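Local coordinates for glutathione peroxidase-like protein (PDB 2VUP) that probably reduces hydroperoxides as a glutathione peroxidase-family enzyme that draws its electrons from tryparedoxin, at residues S58-T63 with K149-S154; A86-Q91 with F115-K120. All blocks are in the same frame, centred on the assembly; numbering follows the deposited sequence.

In the fold
Strand 51-56 runs through the interior of the mixed sheet and delivers the chain to 58-63, which leads into helix 63-77. Strand 83-88 follows at one border of the sheet, and its end, 86-91, meets 115-120 after helix 100-111; contact 2 thus closes a short loop, about half of which is that helix, and ties the border strand to the loop after it. After helix 130-138 the chain returns at 149-154 to close contact 1, joining the loop before strand 154-157 to the turn before helix 63-77. Contact 2 is nested inside the larger loop of contact 1. Their centres lie about 11 Å apart, and Asn151 packs against Cys89 where the two contacts touch.

Contact 1: residues S58-T63 with K149-S154; sequences SKCGYT and KWNFTS
With SG anti to the backbone N (chi1 179°), the side chain of Cys60 reaches across to Trp150 and Asn151, while Asn151 CG, anti to its own carbonyl carbon (chi1 -46°), brings the amide to the sulfur. Asn151 ND2 gives Cys60 SG a weak hydrogen bond of 3.4 Å, bent to 146° at the hydrogen. A straighter one comes from Tyr62 N, 3.2 Å from Cys60 SG, so two N-H groups converge on the sulfur. The indole adds a third nitrogen nearby: Trp150 NE1 lies 3.5 Å from Cys60 SG, and the sulfur approaches the five-membered ring obliquely. Asn151 ND2 also sits over one face of the indole, offset toward its rim.

Phe152 packs against the 60-63 backbone: its ring takes Tyr62 O over the centre of one face and Cys60 CB at the edge, and its CD2 meets Tyr62 CB at 3.7 Å. Thr63 CA rests 3.6 Å from Phe152 CE2. The Tyr62 and Trp150 side chains cross at about a right angle, with Trp150 CD1 at the edge of the tyrosine ring. Cys60 N donates to Thr63 OG1 (2.8 Å) as half of a capping box at the start of helix 63-77. On the other segment a type II turn from Trp150 to Thr153 is spanned by a side-chain bond, Thr153 OG1 to Trp150 O, and Asn55 ND2 from strand 51-56 bonds the same carbonyl.

A cysteine ahead of a helix, with tryptophan and asparagine side chains at its sulfur, is characteristic of the peroxidatic site of the thioredoxin-fold glutathione peroxidases, in line with the predicted active-site role of Cys60.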
ATOM      1  N   SER A  58       0.807  -8.355  10.337  1.00 18.43           N
ATOM      2  CA  SER A  58       1.347  -8.003  11.661  1.00 19.97           C
ATOM      3  C   SER A  58       2.354  -9.033  12.193  1.00 20.67           C
ATOM      4  O   SER A  58       3.150  -8.742  13.083  1.00 21.18           O
ATOM      5  CB  SER A  58       0.205  -7.827  12.670  1.00 19.61           C
ATOM      6  OG  SER A  58      -0.667  -6.786  12.264  1.00 20.01           O
ATOM      7  N   LYS A  59       2.299 -10.234  11.635  1.00 21.96           N
ATOM      8  CA  LYS A  59       3.079 -11.362  12.114  1.00 22.79           C
ATOM      9  C   LYS A  59       4.005 -11.887  11.023  1.00 22.87           C
ATOM     10  O   LYS A  59       4.210 -13.094  10.913  1.00 23.54           O
ATOM     11  CB  LYS A  59       2.136 -12.480  12.558  1.00 23.00           C
ATOM     12  CG  LYS A  59       1.394 -12.234  13.860  1.00 24.17           C
ATOM     13  CD  LYS A  59       0.225 -13.200  13.922  1.00 27.66           C
ATOM     14  CE  LYS A  59       0.154 -13.973  15.235  1.00 29.17           C
ATOM     15  NZ  LYS A  59      -0.769 -15.147  15.085  1.00 30.46           N
ATOM     16  N   CYS A  60       4.541 -10.981  10.212  1.00 22.83           N
ATOM     17  CA  CYS A  60       5.403 -11.344   9.089  1.00 23.05           C
ATOM     18  C   CYS A  60       6.860 -11.057   9.445  1.00 23.14           C
ATOM     19  O   CYS A  60       7.141 -10.256  10.340  1.00 23.06           O
ATOM     20  CB  CYS A  60       4.989 -10.558   7.834  1.00 22.74           C
ATOM     21  SG  CYS A  60       5.978 -10.857   6.340  1.00 22.08           S
ATOM     22  N   GLY A  61       7.782 -11.718   8.748  1.00 23.12           N
ATOM     23  CA  GLY A  61       9.210 -11.415   8.888  1.00 23.34           C
ATOM     24  C   GLY A  61       9.565 -10.059   8.293  1.00 23.49           C
ATOM     25  O   GLY A  61      10.615  -9.481   8.602  1.00 23.39           O
ATOM     26  N   TYR A  62       8.680  -9.547   7.438  1.00 23.09           N
ATOM     27  CA  TYR A  62       8.832  -8.202   6.888  1.00 22.89           C
ATOM     28  C   TYR A  62       8.088  -7.110   7.670  1.00 22.66           C
ATOM     29  O   TYR A  62       8.212  -5.938   7.339  1.00 22.62           O
ATOM     30  CB  TYR A  62       8.409  -8.174   5.422  1.00 22.85           C
ATOM     31  CG  TYR A  62       9.361  -8.869   4.472  1.00 22.70           C
ATOM     32  CD1 TYR A  62      10.635  -8.350   4.229  1.00 22.15           C
ATOM     33  CD2 TYR A  62       8.978 -10.033   3.795  1.00 21.70           C
ATOM     34  CE1 TYR A  62      11.509  -8.980   3.348  1.00 23.53           C
ATOM     35  CE2 TYR A  62       9.845 -10.671   2.905  1.00 21.39           C
ATOM     36  CZ  TYR A  62      11.108 -10.135   2.689  1.00 22.61           C
ATOM     37  OH  TYR A  62      11.975 -10.738   1.811  1.00 23.72           O
ATOM     38  N   THR A  63       7.326  -7.485   8.696  1.00 22.87           N
ATOM     39  CA  THR A  63       6.536  -6.509   9.471  1.00 23.11           C
ATOM     40  C   THR A  63       7.366  -5.319   9.995  1.00 23.72           C
ATOM     41  O   THR A  63       7.033  -4.164   9.714  1.00 23.26           O
ATOM     42  CB  THR A  63       5.748  -7.172  10.630  1.00 23.10           C
ATOM     43  OG1 THR A  63       4.874  -8.176  10.109  1.00 22.40           O
ATOM     44  CG2 THR A  63       4.907  -6.136  11.388  1.00 23.20           C
ATOM     45  N   LYS A 149       3.138 -11.787  -4.292  1.00 17.72           N
ATOM     46  CA  LYS A 149       3.891 -12.954  -3.801  1.00 17.82           C
ATOM     47  C   LYS A 149       3.946 -13.078  -2.285  1.00 17.35           C
ATOM     48  O   LYS A 149       4.062 -14.182  -1.742  1.00 17.53           O
ATOM     49  CB  LYS A 149       5.308 -12.975  -4.392  1.00 19.04           C
ATOM     50  CG  LYS A 149       5.339 -13.313  -5.898  1.00 19.82           C
ATOM     51  CD  LYS A 149       4.898 -14.755  -6.147  1.00 22.19           C
ATOM     52  CE  LYS A 149       5.045 -15.157  -7.619  1.00 22.60           C
ATOM     53  NZ  LYS A 149       5.259 -16.633  -7.773  1.00 23.96           N
ATOM     54  N   TRP A 150       3.871 -11.948  -1.596  1.00 16.49           N
ATOM     55  CA  TRP A 150       3.966 -11.959  -0.149  1.00 15.34           C
ATOM     56  C   TRP A 150       3.458 -10.658   0.453  1.00 14.60           C
ATOM     57  O   TRP A 150       3.163  -9.707  -0.273  1.00 14.29           O
ATOM     58  CB  TRP A 150       5.423 -12.217   0.282  1.00 15.13           C
ATOM     59  CG  TRP A 150       5.543 -12.874   1.624  1.00 14.18           C
ATOM     60  CD1 TRP A 150       6.063 -12.325   2.754  1.00 13.93           C
ATOM     61  CD2 TRP A 150       5.140 -14.209   1.975  1.00 13.80           C
ATOM     62  NE1 TRP A 150       6.005 -13.220   3.785  1.00 12.96           N
ATOM     63  CE2 TRP A 150       5.447 -14.388   3.336  1.00 14.00           C
ATOM     64  CE3 TRP A 150       4.552 -15.267   1.269  1.00 14.44           C
ATOM     65  CZ2 TRP A 150       5.185 -15.584   4.016  1.00 14.76           C
ATOM     66  CZ3 TRP A 150       4.285 -16.453   1.941  1.00 14.96           C
ATOM     67  CH2 TRP A 150       4.605 -16.599   3.304  1.00 14.77           C
ATOM     68  N   ASN A 151       3.351 -10.642   1.784  1.00 13.92           N
ATOM     69  CA  ASN A 151       3.120  -9.428   2.560  1.00 13.80           C
ATOM     70  C   ASN A 151       4.191  -8.384   2.236  1.00 14.10           C
ATOM     71  O   ASN A 151       5.340  -8.742   1.950  1.00 14.23           O
ATOM     72  CB  ASN A 151       3.176  -9.740   4.070  1.00 13.66           C
ATOM     73  CG  ASN A 151       2.381 -10.980   4.457  1.00 13.23           C
ATOM     74  OD1 ASN A 151       1.155 -11.029   4.319  1.00 11.99           O
ATOM     75  ND2 ASN A 151       3.078 -11.985   4.966  1.00 14.71           N
ATOM     76  N   PHE A 152       3.805  -7.106   2.289  1.00 14.30           N
ATOM     77  CA  PHE A 152       4.695  -5.942   2.107  1.00 14.53           C
ATOM     78  C   PHE A 152       5.192  -5.649   0.697  1.00 14.71           C
ATOM     79  O   PHE A 152       6.200  -4.956   0.500  1.00 14.61           O
ATOM     80  CB  PHE A 152       5.790  -5.858   3.188  1.00 14.58           C
ATOM     81  CG  PHE A 152       5.224  -5.702   4.553  1.00 14.72           C
ATOM     82  CD1 PHE A 152       4.860  -4.443   5.025  1.00 14.57           C
ATOM     83  CD2 PHE A 152       4.969  -6.820   5.344  1.00 15.02           C
ATOM     84  CE1 PHE A 152       4.285  -4.298   6.283  1.00 15.68           C
ATOM     85  CE2 PHE A 152       4.397  -6.682   6.603  1.00 15.65           C
ATOM     86  CZ  PHE A 152       4.053  -5.413   7.073  1.00 15.29           C
ATOM     87  N   THR A 153       4.464  -6.177  -0.277  1.00 14.90           N
ATOM     88  CA  THR A 153       4.566  -5.701  -1.639  1.00 15.38           C
ATOM     89  C   THR A 153       3.983  -4.285  -1.623  1.00 15.86           C
ATOM     90  O   THR A 153       3.033  -4.007  -0.875  1.00 15.12           O
ATOM     91  CB  THR A 153       3.792  -6.629  -2.593  1.00 15.47           C
ATOM     92  OG1 THR A 153       4.219  -7.987  -2.388  1.00 14.97           O
ATOM     93  CG2 THR A 153       4.001  -6.235  -4.062  1.00 15.04           C
ATOM     94  N   SER A 154       4.584  -3.382  -2.397  1.00 16.70           N
ATOM     95  CA  SER A 154       4.062  -2.019  -2.531  1.00 17.74           C
ATOM     96  C   SER A 154       3.987  -1.542  -3.980  1.00 18.64           C
ATOM     97  O   SER A 154       4.779  -1.964  -4.827  1.00 19.29           O
ATOM     98  CB  SER A 154       4.859  -1.037  -1.676  1.00 17.94           C
ATOM     99  OG  SER A 154       6.250  -1.078  -1.983  1.00 18.72           O
TER

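Contact 2: residues A86-Q91 with F115-K120; sequences AFPCNQ and FPIMAK
The Phe87 ring carries Met118 on one face: Met118 CG stands 3.7 Å from the ring centroid and only 12° off the normal, a CH-pi contact, with Met118 CB close to Phe87 CD1. Met118 SD is farther out and oblique, a looser Met-aromatic contact. The bend of the methionine chain at chi2 (-62°) turns the sulfur aside after CG has met the ring. Phe115 uses its edge instead, where Ala86 CB lies near the ring plane, 3.9 Å from Phe115 CE2. Ile117 CD1 reaches Ala86 CB at 3.7 Å, so the methyl meets the aromatic edge and the isoleucine tip side by side.

Two backbone hydrogen bonds fix the register at Ala86. Ala86 N donates to Pro116 O at 3.1 Å, and Met118 N donates to Ala86 O at 2.8 Å, both nearly straight. They make a single bridge of Ala86 with Ile117, the two chains running in roughly the same direction. In this thioredoxin-type fold, strand 83-88 borders the four-stranded sheet, with strand 51-56 on its other flank; 115-120, which follows helix 100-111, is thus pinned alongside the border strand without itself forming a regular strand.

Farther along, Pro88 lays its ring against the Met118 carbonyl, Pro88 CD 3.1 Å from Met118 O, with CG near Ile117 CG2, while Pro88 CB packs on Lys120 CG at 3.8 Å. A CA-H...O contact joins Lys120 CA to Pro88 O at 3.3 Å. The lysine chain bends at chi3 and carries NZ past Asn90 to the carbonyls of Glu96 and Gly98, which take its hydrogen bonds; Asn90 OD1 accepts from Glu96 N.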
ATOM      1  N   ALA A  86      -2.173   1.359   3.845  1.00 15.35           N
ATOM      2  CA  ALA A  86      -1.894  -0.025   4.224  1.00 14.93           C
ATOM      3  C   ALA A  86      -3.147  -0.890   4.205  1.00 14.39           C
ATOM      4  O   ALA A  86      -4.084  -0.655   4.959  1.00 14.60           O
ATOM      5  CB  ALA A  86      -1.236  -0.088   5.596  1.00 14.88           C
ATOM      6  N   PHE A  87      -3.138  -1.892   3.335  1.00 13.90           N
ATOM      7  CA  PHE A  87      -4.215  -2.856   3.217  1.00 13.42           C
ATOM      8  C   PHE A  87      -3.778  -4.152   3.903  1.00 13.05           C
ATOM      9  O   PHE A  87      -2.886  -4.862   3.396  1.00 12.21           O
ATOM     10  CB  PHE A  87      -4.542  -3.118   1.744  1.00 13.30           C
ATOM     11  CG  PHE A  87      -5.233  -1.977   1.052  1.00 13.95           C
ATOM     12  CD1 PHE A  87      -6.622  -1.940   0.967  1.00 13.73           C
ATOM     13  CD2 PHE A  87      -4.498  -0.941   0.472  1.00 15.10           C
ATOM     14  CE1 PHE A  87      -7.282  -0.888   0.306  1.00 14.66           C
ATOM     15  CE2 PHE A  87      -5.148   0.129  -0.180  1.00 15.65           C
ATOM     16  CZ  PHE A  87      -6.540   0.154  -0.258  1.00 15.28           C
ATOM     17  N   PRO A  88      -4.384  -4.459   5.065  1.00 12.61           N
ATOM     18  CA  PRO A  88      -4.109  -5.729   5.754  1.00 12.25           C
ATOM     19  C   PRO A  88      -4.608  -6.911   4.928  1.00 12.33           C
ATOM     20  O   PRO A  88      -5.679  -6.832   4.319  1.00 12.28           O
ATOM     21  CB  PRO A  88      -4.901  -5.610   7.065  1.00 12.28           C
ATOM     22  CG  PRO A  88      -5.208  -4.116   7.221  1.00 12.18           C
ATOM     23  CD  PRO A  88      -5.373  -3.647   5.794  1.00 12.73           C
ATOM     24  N   CYS A  89      -3.821  -7.986   4.886  1.00 12.15           N
ATOM     25  CA  CYS A  89      -4.166  -9.166   4.089  1.00 12.23           C
ATOM     26  C   CYS A  89      -3.646 -10.434   4.761  1.00 12.05           C
ATOM     27  O   CYS A  89      -2.489 -10.481   5.193  1.00 11.59           O
ATOM     28  CB  CYS A  89      -3.606  -9.040   2.666  1.00 12.18           C
ATOM     29  SG  CYS A  89      -3.981 -10.421   1.575  1.00 12.87           S
ATOM     30  N   ASN A  90      -4.511 -11.446   4.845  1.00 12.31           N
ATOM     31  CA  ASN A  90      -4.223 -12.682   5.571  1.00 12.60           C
ATOM     32  C   ASN A  90      -3.964 -13.884   4.637  1.00 12.64           C
ATOM     33  O   ASN A  90      -4.093 -15.036   5.056  1.00 12.72           O
ATOM     34  CB  ASN A  90      -5.370 -12.992   6.553  1.00 12.78           C
ATOM     35  CG  ASN A  90      -4.960 -13.958   7.669  1.00 14.46           C
ATOM     36  OD1 ASN A  90      -3.801 -13.983   8.096  1.00 15.27           O
ATOM     37  ND2 ASN A  90      -5.918 -14.744   8.158  1.00 13.53           N
ATOM     38  N   GLN A  91      -3.586 -13.616   3.386  1.00 12.06           N
ATOM     39  CA  GLN A  91      -3.393 -14.690   2.405  1.00 12.44           C
ATOM     40  C   GLN A  91      -1.976 -15.273   2.345  1.00 12.43           C
ATOM     41  O   GLN A  91      -1.722 -16.193   1.570  1.00 12.69           O
ATOM     42  CB  GLN A  91      -3.791 -14.234   0.990  1.00 12.08           C
ATOM     43  CG  GLN A  91      -5.240 -13.881   0.783  1.00 11.16           C
ATOM     44  CD  GLN A  91      -5.519 -13.520  -0.664  1.00 12.60           C
ATOM     45  OE1 GLN A  91      -5.163 -12.424  -1.136  1.00 11.78           O
ATOM     46  NE2 GLN A  91      -6.144 -14.442  -1.390  1.00 11.17           N
ATOM     47  N   PHE A 115      -0.217   6.944   9.108  1.00 29.73           N
ATOM     48  CA  PHE A 115      -0.872   6.840   7.810  1.00 27.37           C
ATOM     49  C   PHE A 115      -2.146   5.975   7.879  1.00 25.86           C
ATOM     50  O   PHE A 115      -2.313   5.189   8.814  1.00 25.41           O
ATOM     51  CB  PHE A 115       0.111   6.354   6.731  1.00 27.13           C
ATOM     52  CG  PHE A 115       0.863   5.096   7.091  1.00 27.28           C
ATOM     53  CD1 PHE A 115       2.195   5.163   7.490  1.00 26.63           C
ATOM     54  CD2 PHE A 115       0.249   3.843   7.006  1.00 26.58           C
ATOM     55  CE1 PHE A 115       2.902   4.007   7.815  1.00 26.86           C
ATOM     56  CE2 PHE A 115       0.945   2.681   7.326  1.00 26.61           C
ATOM     57  CZ  PHE A 115       2.274   2.763   7.738  1.00 26.77           C
ATOM     58  N   PRO A 116      -3.062   6.142   6.906  1.00 24.41           N
ATOM     59  CA  PRO A 116      -4.322   5.393   6.886  1.00 23.31           C
ATOM     60  C   PRO A 116      -4.162   3.876   6.772  1.00 22.40           C
ATOM     61  O   PRO A 116      -3.479   3.388   5.862  1.00 21.63           O
ATOM     62  CB  PRO A 116      -5.015   5.926   5.630  1.00 23.28           C
ATOM     63  CG  PRO A 116      -4.418   7.267   5.412  1.00 24.05           C
ATOM     64  CD  PRO A 116      -2.987   7.084   5.777  1.00 24.26           C
ATOM     65  N   ILE A 117      -4.790   3.157   7.705  1.00 21.18           N
ATOM     66  CA  ILE A 117      -4.893   1.698   7.667  1.00 20.34           C
ATOM     67  C   ILE A 117      -6.297   1.323   7.177  1.00 19.41           C
ATOM     68  O   ILE A 117      -7.303   1.804   7.712  1.00 19.10           O
ATOM     69  CB  ILE A 117      -4.657   1.049   9.060  1.00 20.36           C
ATOM     70  CG1 ILE A 117      -3.362   1.556   9.719  1.00 21.23           C
ATOM     71  CG2 ILE A 117      -4.650  -0.477   8.957  1.00 20.24           C
ATOM     72  CD1 ILE A 117      -2.092   1.299   8.923  1.00 22.04           C
ATOM     73  N   MET A 118      -6.351   0.454   6.173  1.00 17.96           N
ATOM     74  CA  MET A 118      -7.611   0.072   5.542  1.00 16.67           C
ATOM     75  C   MET A 118      -8.211  -1.210   6.141  1.00 15.77           C
ATOM     76  O   MET A 118      -7.596  -1.872   6.978  1.00 14.96           O
ATOM     77  CB  MET A 118      -7.413  -0.076   4.025  1.00 16.91           C
ATOM     78  CG  MET A 118      -6.759   1.131   3.345  1.00 17.80           C
ATOM     79  SD  MET A 118      -7.739   2.646   3.483  1.00 19.88           S
ATOM     80  CE  MET A 118      -6.494   3.904   3.338  1.00 20.66           C
ATOM     81  N   ALA A 119      -9.427  -1.546   5.709  1.00 14.62           N
ATOM     82  CA  ALA A 119     -10.059  -2.804   6.074  1.00 14.13           C
ATOM     83  C   ALA A 119      -9.315  -3.966   5.412  1.00 13.89           C
ATOM     84  O   ALA A 119      -8.785  -3.816   4.299  1.00 13.17           O
ATOM     85  CB  ALA A 119     -11.506  -2.807   5.632  1.00 13.82           C
ATOM     86  N   LYS A 120      -9.299  -5.116   6.091  1.00 13.55           N
ATOM     87  CA  LYS A 120      -8.681  -6.338   5.572  1.00 14.25           C
ATOM     88  C   LYS A 120      -9.319  -6.749   4.243  1.00 13.51           C
ATOM     89  O   LYS A 120     -10.530  -6.656   4.067  1.00 13.24           O
ATOM     90  CB  LYS A 120      -8.788  -7.499   6.569  1.00 14.01           C
ATOM     91  CG  LYS A 120      -8.191  -7.231   7.967  1.00 16.55           C
ATOM     92  CD  LYS A 120      -8.400  -8.421   8.934  1.00 16.61           C
ATOM     93  CE  LYS A 120      -7.713  -9.697   8.451  1.00 18.69           C
ATOM     94  NZ  LYS A 120      -7.768 -10.807   9.451  1.00 19.67           N
TER